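Local coordinates for uncharacterized protein (Staphylococcus aureus subsp. aureus Mu50, PDB 4EBG) that is of unknown function but is probably a secreted staphylococcal protein with a cystatin-like fold, one long helix packed on an antiparallel sheet, at residues D43-I51 against M60-K68; Q3-N14 against T29-V40. All blocks are in the same frame, centred on the assembly; numbering follows the deposited sequence. Where two conformers were deposited one is given.

Contact 1 of 2, residues D43-I51 against M60-K68; sequences DGKVIVIGI and MYYFAYEIK
Ile47 and Tyr65, Ile49 and Phe63, and Ile51 and Tyr61 pair in the antiparallel hairpin of strands 46-51 and 60-68, within the sheet of the cystatin-like fold. Each isoleucine donates its N-H to its partner and accepts one in return. A seventh bond runs from Ile67 N to Lys45 O at 3.0 Å, with the donor above the carbonyl plane. Lys45 O also accepts from a water, which gives its other hydrogen to Glu66 OE1 at 2.9 Å. Glu66 OE2 is held by Asn75 and more weakly by Lys68. The outward backbone groups are used too: Val48 and Gly50 bond to His39 and Asn37, Ala64 and Glu66 to Asn75 and Glu73. On the side of strand 37-41, Lys45 and Val46 together face Tyr41 and form a classic beta bulge. The tyrosine hydroxyls find partners outside the hairpin: Tyr61 with Arg57, Tyr62 with Asn37, Tyr65 with Gln13 of helix 3-23. On the face under that helix, Ile51 CD1 meets Phe63 CE2 at 3.9 Å. CG of Tyr62 lies anti to its carbonyl carbon (chi1 -75°), which lays the ring over Gly50. Gly50 CA makes a CH-pi contact, 3.6 Å from the ring centroid.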
loop_
_atom_site.group_PDB
_atom_site.type_symbol
_atom_site.label_atom_id
_atom_site.label_comp_id
_atom_site.label_asym_id
_atom_site.label_seq_id
_atom_site.Cartn_x
_atom_site.Cartn_y
_atom_site.Cartn_z
ATOM N N ASP B 43 -15.450 -24.205 -2.597
ATOM C CA ASP B 43 -16.029 -24.387 -1.270
ATOM C C ASP B 43 -15.269 -23.641 -0.200
ATOM O O ASP B 43 -15.151 -24.102 0.931
ATOM C CB ASP B 43 -16.198 -25.876 -0.934
ATOM C CG ASP B 43 -17.232 -26.134 0.175
ATOM O OD1 ASP B 43 -18.145 -25.316 0.495
ATOM O OD2 ASP B 43 -17.151 -27.220 0.744
ATOM N N GLY B 44 -14.835 -22.431 -0.550
ATOM C CA GLY B 44 -14.204 -21.537 0.387
ATOM C C GLY B 44 -12.701 -21.393 0.239
ATOM O O GLY B 44 -12.124 -20.585 0.949
ATOM N N LYS B 45 -12.070 -22.111 -0.673
ATOM C CA LYS B 45 -10.626 -22.094 -0.775
ATOM C C LYS B 45 -10.154 -20.805 -1.462
ATOM O O LYS B 45 -9.065 -20.333 -1.179
ATOM C CB LYS B 45 -10.084 -23.314 -1.529
ATOM C CG LYS B 45 -10.136 -24.590 -0.752
ATOM C CD LYS B 45 -9.212 -25.633 -1.347
ATOM C CE LYS B 45 -9.620 -26.044 -2.733
ATOM N NZ LYS B 45 -9.289 -27.488 -2.985
ATOM N N VAL B 46 -10.965 -20.279 -2.379
ATOM C CA VAL B 46 -10.623 -19.034 -3.112
ATOM C C VAL B 46 -11.793 -18.050 -3.004
ATOM O O VAL B 46 -12.948 -18.414 -3.252
ATOM C CB VAL B 46 -10.281 -19.298 -4.632
ATOM C CG1 VAL B 46 -10.035 -17.995 -5.403
ATOM C CG2 VAL B 46 -9.102 -20.304 -4.708
ATOM N N ILE B 47 -11.513 -16.810 -2.627
ATOM C CA ILE B 47 -12.498 -15.763 -2.545
ATOM C C ILE B 47 -12.006 -14.585 -3.364
ATOM O O ILE B 47 -10.888 -14.146 -3.200
ATOM C CB ILE B 47 -12.757 -15.376 -1.057
ATOM C CG1 ILE B 47 -13.215 -16.610 -0.271
ATOM C CG2 ILE B 47 -13.756 -14.232 -0.958
ATOM C CD1 ILE B 47 -13.511 -16.315 1.237
ATOM N N VAL B 48 -12.842 -14.085 -4.280
ATOM C CA VAL B 48 -12.527 -12.972 -5.152
ATOM C C VAL B 48 -13.421 -11.837 -4.768
ATOM O O VAL B 48 -14.650 -11.988 -4.713
ATOM C CB VAL B 48 -12.685 -13.352 -6.640
ATOM C CG1 VAL B 48 -12.351 -12.116 -7.478
ATOM C CG2 VAL B 48 -11.812 -14.507 -7.054
ATOM N N ILE B 49 -12.820 -10.661 -4.522
ATOM C CA ILE B 49 -13.541 -9.470 -4.209
ATOM C C ILE B 49 -13.268 -8.399 -5.236
ATOM O O ILE B 49 -12.179 -8.314 -5.768
ATOM C CB ILE B 49 -13.298 -8.953 -2.766
ATOM C CG1 ILE B 49 -11.857 -8.512 -2.580
ATOM C CG2 ILE B 49 -13.747 -10.035 -1.765
ATOM C CD1 ILE B 49 -11.602 -7.886 -1.176
ATOM N N GLY B 50 -14.264 -7.565 -5.471
ATOM C CA GLY B 50 -14.168 -6.396 -6.305
ATOM C C GLY B 50 -14.551 -5.199 -5.445
ATOM O O GLY B 50 -15.641 -5.143 -4.907
ATOM N N ILE B 51 -13.660 -4.201 -5.379
ATOM C CA ILE B 51 -13.810 -3.142 -4.426
ATOM C C ILE B 51 -13.490 -1.795 -5.056
ATOM O O ILE B 51 -12.776 -1.702 -6.055
ATOM C CB ILE B 51 -12.872 -3.367 -3.196
ATOM C CG1 ILE B 51 -11.398 -3.223 -3.548
ATOM C CG2 ILE B 51 -13.167 -4.668 -2.499
ATOM C CD1 ILE B 51 -10.452 -3.110 -2.419
HETATM N N MSE B 60 -14.241 -0.541 -10.061
HETATM C CA MSE B 60 -14.022 -1.726 -9.216
HETATM C C MSE B 60 -12.682 -2.351 -9.593
HETATM O O MSE B 60 -12.407 -2.575 -10.766
HETATM C CB MSE B 60 -15.100 -2.815 -9.408
HETATM C CG MSE B 60 -16.516 -2.568 -8.861
HETATM SE SE MSE B 60 -16.631 -2.367 -6.932
HETATM C CE MSE B 60 -16.416 -0.423 -6.837
ATOM N N TYR B 61 -11.918 -2.712 -8.573
ATOM C CA TYR B 61 -10.660 -3.420 -8.713
ATOM C C TYR B 61 -10.800 -4.758 -8.012
ATOM O O TYR B 61 -11.286 -4.818 -6.878
ATOM C CB TYR B 61 -9.515 -2.608 -8.120
ATOM C CG TYR B 61 -9.256 -1.361 -8.896
ATOM C CD1 TYR B 61 -10.039 -0.219 -8.751
ATOM C CD2 TYR B 61 -8.219 -1.316 -9.779
ATOM C CE1 TYR B 61 -9.813 0.931 -9.469
ATOM C CE2 TYR B 61 -7.960 -0.133 -10.510
ATOM C CZ TYR B 61 -8.784 0.966 -10.331
ATOM O OH TYR B 61 -8.547 2.128 -11.026
ATOM N N TYR B 62 -10.356 -5.843 -8.668
ATOM C CA TYR B 62 -10.564 -7.194 -8.176
ATOM C C TYR B 62 -9.273 -7.781 -7.614
ATOM O O TYR B 62 -8.168 -7.538 -8.146
ATOM C CB TYR B 62 -11.145 -8.060 -9.296
ATOM C CG TYR B 62 -12.622 -7.740 -9.539
ATOM C CD1 TYR B 62 -13.006 -6.696 -10.342
ATOM C CD2 TYR B 62 -13.614 -8.514 -8.950
ATOM C CE1 TYR B 62 -14.362 -6.406 -10.544
ATOM C CE2 TYR B 62 -14.931 -8.260 -9.151
ATOM C CZ TYR B 62 -15.309 -7.184 -9.950
ATOM O OH TYR B 62 -16.669 -6.905 -10.096
ATOM N N PHE B 63 -9.420 -8.612 -6.602
ATOM C CA PHE B 63 -8.344 -9.288 -5.909
ATOM C C PHE B 63 -8.774 -10.690 -5.530
ATOM O O PHE B 63 -9.926 -10.894 -5.116
ATOM C CB PHE B 63 -7.979 -8.559 -4.619
ATOM C CG PHE B 63 -7.520 -7.156 -4.847
ATOM C CD1 PHE B 63 -6.212 -6.878 -5.291
ATOM C CD2 PHE B 63 -8.387 -6.108 -4.653
ATOM C CE1 PHE B 63 -5.813 -5.590 -5.528
ATOM C CE2 PHE B 63 -7.986 -4.837 -4.910
ATOM C CZ PHE B 63 -6.685 -4.563 -5.290
ATOM N N ALA B 64 -7.893 -11.659 -5.757
ATOM C CA ALA B 64 -8.129 -13.015 -5.354
ATOM C C ALA B 64 -7.397 -13.342 -4.062
ATOM O O ALA B 64 -6.203 -13.037 -3.927
ATOM C CB ALA B 64 -7.691 -14.000 -6.455
ATOM N N TYR B 65 -8.095 -13.983 -3.131
ATOM C CA TYR B 65 -7.535 -14.445 -1.883
ATOM C C TYR B 65 -7.657 -15.952 -1.823
ATOM O O TYR B 65 -8.651 -16.546 -2.303
ATOM C CB TYR B 65 -8.303 -13.841 -0.676
ATOM C CG TYR B 65 -8.026 -12.393 -0.434
ATOM C CD1 TYR B 65 -8.546 -11.418 -1.235
ATOM C CD2 TYR B 65 -7.236 -12.002 0.611
ATOM C CE1 TYR B 65 -8.265 -10.089 -1.015
ATOM C CE2 TYR B 65 -6.965 -10.660 0.855
ATOM C CZ TYR B 65 -7.474 -9.727 0.055
ATOM O OH TYR B 65 -7.169 -8.407 0.331
ATOM N N GLU B 66 -6.702 -16.540 -1.129
ATOM C CA GLU B 66 -6.834 -17.948 -0.734
ATOM C C GLU B 66 -7.016 -18.001 0.761
ATOM O O GLU B 66 -6.453 -17.176 1.502
ATOM C CB GLU B 66 -5.578 -18.714 -1.100
ATOM C CG GLU B 66 -5.402 -18.842 -2.566
ATOM C CD GLU B 66 -4.269 -19.738 -2.920
ATOM O OE1 GLU B 66 -4.461 -20.976 -2.914
ATOM O OE2 GLU B 66 -3.192 -19.179 -3.180
ATOM N N ILE B 67 -7.808 -18.964 1.210
ATOM C CA ILE B 67 -7.976 -19.201 2.620
ATOM C C ILE B 67 -7.119 -20.429 2.886
ATOM O O ILE B 67 -7.393 -21.517 2.369
ATOM C CB ILE B 67 -9.419 -19.497 3.012
ATOM C CG1 ILE B 67 -10.354 -18.339 2.630
ATOM C CG2 ILE B 67 -9.495 -19.706 4.469
ATOM C CD1 ILE B 67 -9.989 -16.930 3.204
ATOM N N LYS B 68 -6.028 -20.219 3.617
ATOM C CA LYS B 68 -5.111 -21.293 3.950
ATOM C C LYS B 68 -4.799 -21.244 5.437
ATOM O O LYS B 68 -4.482 -20.210 5.996
ATOM C CB LYS B 68 -3.832 -21.218 3.125
ATOM C CG LYS B 68 -3.929 -21.811 1.739
ATOM C CD LYS B 68 -2.545 -21.860 1.097
ATOM C CE LYS B 68 -2.621 -21.753 -0.410
ATOM N NZ LYS B 68 -1.391 -21.128 -0.983
HETATM O O HOH W 1 -6.998 -22.000 -2.049
#

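Contact 2 of 2, residues Q3-N14 against T29-V40; sequences QKDIDKVYKEQN and TDIKQEDSNTHV. With PO4 (phosphate ion), chain D.
With CG opposite its carbonyl carbon (chi1 -81°), the Tyr10 side chain leaves helix 3-14 toward Gln33 and Thr38. Gln33 is fully extended, with CG trans to its N and chi2 177°, and this extension carries its amide to that of Gln3. Here the helix of the cystatin-like fold packs on strand 37-40 and on the loop and 3-10 turn before it. Gln33 lies over one face of the Tyr10 ring, its CB 4.0 Å from the centroid in a CH-pi contact. Ile31 CG2 touches the ring edge in plane. Thr38 OG1 is also at the edge, where it accepts a 2.7 Å hydrogen bond from Tyr10 OH.

The amides of Gln3 and Gln33 meet from opposite directions, their planes only 15° apart. Each NE2 gives a hydrogen to the other OE1, on a lone pair. The bond from Gln3 NE2 to Gln33 OE1 is 2.9 Å long. The same NE2 also donates to Asp7 OD1, and a water joins Asp7 OD1 to Gln33 OE1. Gln33 NE2 has a further partner in Asp93. These bonds fix the rotation of both amides. Ile6 packs its CD1 on Val40 CG2, and its CG2 lies against the Gln33 amide.

Farther along the helix, Asn14 binds the backbone of Ile31 with both ends of its amide. OD1 accepts from Ile31 N, and ND2 donates to Ile31 O at 3.0 Å. Both bonds lie in the carbonyl plane of their acceptor. ND2 also makes a weak bond to Tyr10 O. On the outer side, Lys32 NZ bonds to Asp30 O and to a phosphate, most likely a crystallisation component, that Lys28 also binds. Lys32 NZ reaches phosphate O3 at 2.6 Å.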
loop_
_atom_site.group_PDB
_atom_site.type_symbol
_atom_site.label_atom_id
_atom_site.label_comp_id
_atom_site.label_asym_id
_atom_site.label_seq_id
_atom_site.Cartn_x
_atom_site.Cartn_y
_atom_site.Cartn_z
ATOM N N GLN B 3 -19.281 -16.697 5.611
ATOM C CA GLN B 3 -19.156 -15.316 6.074
ATOM C C GLN B 3 -17.950 -15.058 6.986
ATOM O O GLN B 3 -17.310 -14.032 6.900
ATOM C CB GLN B 3 -20.459 -14.793 6.644
ATOM C CG GLN B 3 -20.401 -13.287 7.012
ATOM C CD GLN B 3 -20.196 -12.412 5.807
ATOM O OE1 GLN B 3 -20.832 -12.603 4.759
ATOM N NE2 GLN B 3 -19.262 -11.477 5.907
ATOM N N LYS B 4 -17.597 -16.006 7.833
ATOM C CA LYS B 4 -16.420 -15.859 8.713
ATOM C C LYS B 4 -15.165 -15.622 7.863
ATOM O O LYS B 4 -14.330 -14.769 8.166
ATOM C CB LYS B 4 -16.240 -17.099 9.610
ATOM C CG LYS B 4 -14.916 -17.140 10.410
ATOM C CD LYS B 4 -14.897 -18.234 11.464
ATOM C CE LYS B 4 -13.472 -18.691 11.756
ATOM N NZ LYS B 4 -13.357 -19.505 13.013
ATOM N N ASP B 5 -15.030 -16.386 6.790
ATOM C CA ASP B 5 -13.884 -16.249 5.921
ATOM C C ASP B 5 -13.945 -15.025 5.044
ATOM O O ASP B 5 -12.929 -14.400 4.791
ATOM C CB ASP B 5 -13.625 -17.533 5.149
ATOM C CG ASP B 5 -13.016 -18.642 6.052
ATOM O OD1 ASP B 5 -12.596 -18.375 7.217
ATOM O OD2 ASP B 5 -12.974 -19.784 5.599
ATOM N N ILE B 6 -15.125 -14.658 4.583
ATOM C CA ILE B 6 -15.266 -13.393 3.875
ATOM C C ILE B 6 -14.855 -12.227 4.800
ATOM O O ILE B 6 -14.191 -11.290 4.337
ATOM C CB ILE B 6 -16.702 -13.220 3.344
ATOM C CG1 ILE B 6 -17.019 -14.294 2.274
ATOM C CG2 ILE B 6 -16.936 -11.857 2.807
ATOM C CD1 ILE B 6 -18.534 -14.430 2.007
ATOM N N ASP B 7 -15.246 -12.289 6.071
ATOM C CA ASP B 7 -14.863 -11.261 7.000
ATOM C C ASP B 7 -13.325 -11.144 7.114
ATOM O O ASP B 7 -12.790 -10.060 7.217
ATOM C CB ASP B 7 -15.441 -11.598 8.394
ATOM C CG ASP B 7 -16.943 -11.301 8.533
ATOM O OD1 ASP B 7 -17.495 -10.570 7.703
ATOM O OD2 ASP B 7 -17.564 -11.787 9.514
ATOM N N LYS B 8 -12.632 -12.280 7.133
ATOM C CA LYS B 8 -11.186 -12.303 7.152
ATOM C C LYS B 8 -10.609 -11.595 5.936
ATOM O O LYS B 8 -9.606 -10.907 6.056
ATOM C CB LYS B 8 -10.635 -13.729 7.245
ATOM C CG LYS B 8 -10.983 -14.459 8.550
ATOM C CD LYS B 8 -10.461 -15.866 8.551
ATOM C CE LYS B 8 -10.901 -16.675 9.779
ATOM N NZ LYS B 8 -10.735 -18.152 9.559
ATOM N N VAL B 9 -11.190 -11.868 4.779
ATOM C CA VAL B 9 -10.749 -11.238 3.527
ATOM C C VAL B 9 -10.888 -9.723 3.602
ATOM O O VAL B 9 -9.929 -8.988 3.304
ATOM C CB VAL B 9 -11.485 -11.851 2.292
ATOM C CG1 VAL B 9 -11.215 -11.019 1.058
ATOM C CG2 VAL B 9 -11.017 -13.304 2.074
ATOM N N TYR B 10 -12.062 -9.223 3.999
ATOM C CA TYR B 10 -12.253 -7.784 4.048
ATOM C C TYR B 10 -11.373 -7.164 5.145
ATOM O O TYR B 10 -10.871 -6.055 4.931
ATOM C CB TYR B 10 -13.741 -7.401 4.206
ATOM C CG TYR B 10 -14.461 -7.456 2.867
ATOM C CD1 TYR B 10 -14.444 -6.400 2.020
ATOM C CD2 TYR B 10 -15.075 -8.618 2.425
ATOM C CE1 TYR B 10 -15.029 -6.468 0.770
ATOM C CE2 TYR B 10 -15.661 -8.696 1.178
ATOM C CZ TYR B 10 -15.627 -7.634 0.352
ATOM O OH TYR B 10 -16.158 -7.674 -0.899
ATOM N N LYS B 11 -11.149 -7.870 6.238
ATOM C CA LYS B 11 -10.251 -7.313 7.259
ATOM C C LYS B 11 -8.856 -7.145 6.685
ATOM O O LYS B 11 -8.188 -6.118 6.880
ATOM C CB LYS B 11 -10.247 -8.224 8.470
ATOM C CG LYS B 11 -9.256 -7.764 9.535
ATOM C CD LYS B 11 -9.418 -8.564 10.849
ATOM C CE LYS B 11 -8.354 -8.225 11.861
ATOM N NZ LYS B 11 -7.052 -8.855 11.551
ATOM N N GLU B 12 -8.367 -8.174 5.986
ATOM C CA GLU B 12 -7.033 -8.146 5.434
ATOM C C GLU B 12 -6.951 -7.039 4.365
ATOM O O GLU B 12 -5.967 -6.324 4.313
ATOM C CB GLU B 12 -6.667 -9.515 4.860
ATOM C CG GLU B 12 -5.288 -9.584 4.313
ATOM C CD GLU B 12 -4.196 -9.472 5.345
ATOM O OE1 GLU B 12 -4.463 -9.648 6.554
ATOM O OE2 GLU B 12 -3.043 -9.235 4.908
ATOM N N GLN B 13 -7.959 -6.933 3.503
ATOM C CA GLN B 13 -7.938 -5.926 2.494
ATOM C C GLN B 13 -7.842 -4.550 3.128
ATOM O O GLN B 13 -7.085 -3.671 2.669
ATOM C CB GLN B 13 -9.193 -5.984 1.617
ATOM C CG GLN B 13 -9.136 -4.983 0.425
ATOM C CD GLN B 13 -8.194 -5.382 -0.644
ATOM O OE1 GLN B 13 -8.279 -6.498 -1.106
ATOM N NE2 GLN B 13 -7.324 -4.485 -1.098
ATOM N N ASN B 14 -8.643 -4.300 4.154
ATOM C CA ASN B 14 -8.600 -2.991 4.803
ATOM C C ASN B 14 -7.245 -2.727 5.488
ATOM O O ASN B 14 -6.767 -1.598 5.461
ATOM C CB ASN B 14 -9.771 -2.850 5.770
ATOM C CG ASN B 14 -11.027 -2.423 5.068
ATOM O OD1 ASN B 14 -11.026 -1.406 4.415
ATOM N ND2 ASN B 14 -12.106 -3.190 5.181
ATOM N N THR B 29 -9.774 3.329 2.548
ATOM C CA THR B 29 -9.469 2.524 3.745
ATOM C C THR B 29 -10.644 2.014 4.582
ATOM O O THR B 29 -10.451 1.439 5.649
ATOM C CB THR B 29 -8.480 3.276 4.632
ATOM O OG1 THR B 29 -9.126 4.451 5.104
ATOM C CG2 THR B 29 -7.214 3.671 3.842
ATOM N N ASP B 30 -11.845 2.185 4.048
ATOM C CA ASP B 30 -13.106 1.790 4.679
ATOM C C ASP B 30 -13.926 0.984 3.693
ATOM O O ASP B 30 -15.075 1.320 3.350
ATOM C CB ASP B 30 -13.884 2.993 5.258
ATOM C CG ASP B 30 -14.252 4.035 4.247
ATOM O OD1 ASP B 30 -13.632 4.175 3.155
ATOM O OD2 ASP B 30 -15.209 4.796 4.582
ATOM N N ILE B 31 -13.332 -0.113 3.239
ATOM C CA ILE B 31 -13.939 -0.983 2.258
ATOM C C ILE B 31 -15.016 -1.804 2.978
ATOM O O ILE B 31 -14.729 -2.420 4.011
ATOM C CB ILE B 31 -12.915 -1.923 1.591
ATOM C CG1 ILE B 31 -11.750 -1.139 0.939
ATOM C CG2 ILE B 31 -13.593 -2.864 0.610
ATOM C CD1 ILE B 31 -12.166 -0.183 -0.160
ATOM N N LYS B 32 -16.201 -1.835 2.379
ATOM C CA LYS B 32 -17.338 -2.557 2.969
ATOM C C LYS B 32 -17.887 -3.589 1.984
ATOM O O LYS B 32 -18.097 -3.295 0.839
ATOM C CB LYS B 32 -18.430 -1.565 3.333
ATOM C CG LYS B 32 -18.019 -0.530 4.388
ATOM C CD LYS B 32 -18.987 0.614 4.531
ATOM C CE LYS B 32 -18.862 1.712 3.468
ATOM N NZ LYS B 32 -17.643 2.605 3.624
ATOM N N GLN B 33 -18.176 -4.771 2.514
ATOM C CA GLN B 33 -18.726 -5.857 1.708
ATOM C C GLN B 33 -20.006 -5.431 0.969
ATOM O O GLN B 33 -20.224 -5.809 -0.171
ATOM C CB GLN B 33 -18.957 -7.081 2.582
ATOM C CG GLN B 33 -19.542 -8.269 1.843
ATOM C CD GLN B 33 -19.689 -9.480 2.761
ATOM O OE1 GLN B 33 -19.088 -9.525 3.805
ATOM N NE2 GLN B 33 -20.464 -10.485 2.326
ATOM N N GLU B 34 -20.881 -4.680 1.632
ATOM C CA GLU B 34 -22.175 -4.321 1.055
ATOM C C GLU B 34 -22.068 -3.285 -0.076
ATOM O O GLU B 34 -23.009 -3.069 -0.777
ATOM C CB GLU B 34 -23.142 -3.804 2.110
ATOM C CG GLU B 34 -22.768 -2.435 2.693
ATOM C CD GLU B 34 -21.958 -2.500 3.988
ATOM O OE1 GLU B 34 -21.269 -3.555 4.227
ATOM O OE2 GLU B 34 -22.017 -1.482 4.769
ATOM N N ASP B 35 -20.894 -2.715 -0.278
ATOM C CA ASP B 35 -20.606 -1.817 -1.388
ATOM C C ASP B 35 -19.639 -2.452 -2.392
ATOM O O ASP B 35 -19.078 -1.759 -3.265
ATOM C CB ASP B 35 -20.015 -0.516 -0.872
ATOM C CG ASP B 35 -20.979 0.293 -0.036
ATOM O OD1 ASP B 35 -22.211 0.140 -0.206
ATOM O OD2 ASP B 35 -20.491 1.084 0.780
ATOM N N SER B 36 -19.417 -3.761 -2.264
ATOM C CA SER B 36 -18.401 -4.464 -3.034
ATOM C C SER B 36 -19.058 -5.676 -3.709
ATOM O O SER B 36 -20.259 -5.959 -3.477
ATOM C CB SER B 36 -17.278 -4.883 -2.115
ATOM O OG SER B 36 -16.679 -3.754 -1.466
ATOM N N ASN B 37 -18.280 -6.387 -4.507
ATOM C CA ASN B 37 -18.660 -7.654 -5.077
ATOM C C ASN B 37 -17.823 -8.747 -4.465
ATOM O O ASN B 37 -16.611 -8.620 -4.335
ATOM C CB ASN B 37 -18.501 -7.610 -6.580
ATOM C CG ASN B 37 -19.451 -6.648 -7.220
ATOM O OD1 ASN B 37 -20.549 -6.397 -6.684
ATOM N ND2 ASN B 37 -19.071 -6.136 -8.390
ATOM N N THR B 38 -18.438 -9.864 -4.040
ATOM C CA THR B 38 -17.793 -10.994 -3.445
ATOM C C THR B 38 -18.252 -12.284 -4.084
ATOM O O THR B 38 -19.467 -12.500 -4.251
ATOM C CB THR B 38 -18.057 -11.063 -1.916
ATOM O OG1 THR B 38 -17.789 -9.796 -1.337
ATOM C CG2 THR B 38 -17.269 -12.137 -1.251
ATOM N N HIS B 39 -17.314 -13.142 -4.458
ATOM C CA HIS B 39 -17.596 -14.473 -4.943
ATOM C C HIS B 39 -16.705 -15.482 -4.246
ATOM O O HIS B 39 -15.504 -15.238 -4.069
ATOM C CB HIS B 39 -17.387 -14.599 -6.446
ATOM C CG HIS B 39 -18.389 -13.837 -7.259
ATOM N ND1 HIS B 39 -18.270 -12.496 -7.515
ATOM C CD2 HIS B 39 -19.544 -14.236 -7.857
ATOM C CE1 HIS B 39 -19.300 -12.096 -8.246
ATOM N NE2 HIS B 39 -20.067 -13.137 -8.501
ATOM N N VAL B 40 -17.260 -16.621 -3.836
ATOM C CA VAL B 40 -16.526 -17.711 -3.219
ATOM C C VAL B 40 -16.492 -18.899 -4.172
ATOM O O VAL B 40 -17.516 -19.232 -4.810
ATOM C CB VAL B 40 -17.164 -18.143 -1.876
ATOM C CG1 VAL B 40 -16.439 -19.320 -1.253
ATOM C CG2 VAL B 40 -17.269 -16.959 -0.934
HETATM P P PO4 D . -18.701 5.474 1.363
HETATM O O1 PO4 D . -18.864 5.605 -0.154
HETATM O O2 PO4 D . -20.084 5.295 1.850
HETATM O O3 PO4 D . -17.783 4.286 1.604
HETATM O O4 PO4 D . -18.074 6.817 1.828
HETATM O O HOH W 2 -17.103 -8.380 5.448
HETATM O O HOH W 3 -8.354 0.373 7.020
#

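The two contacts share one sheet, since strands 37-41 and 46-52 are neighbours in it. Contact 1 joins two strands edge to edge, mostly by regular backbone bonds, with largely apolar faces around that ladder. Contact 2 sets the helix against the segment that enters the sheet, and its hydrogen bonds all use side chains, some paired with backbone. It mixes a tyrosine and isoleucines with partly buried amides. Both contacts are partly buried. At the outer end of contact 2, Lys32 and the phosphate lie toward the surface. The contacts meet where Ile49 CG2 packs on Tyr10 OH at 3.5 Å, and where Gly50 O lies against Ser36 CB.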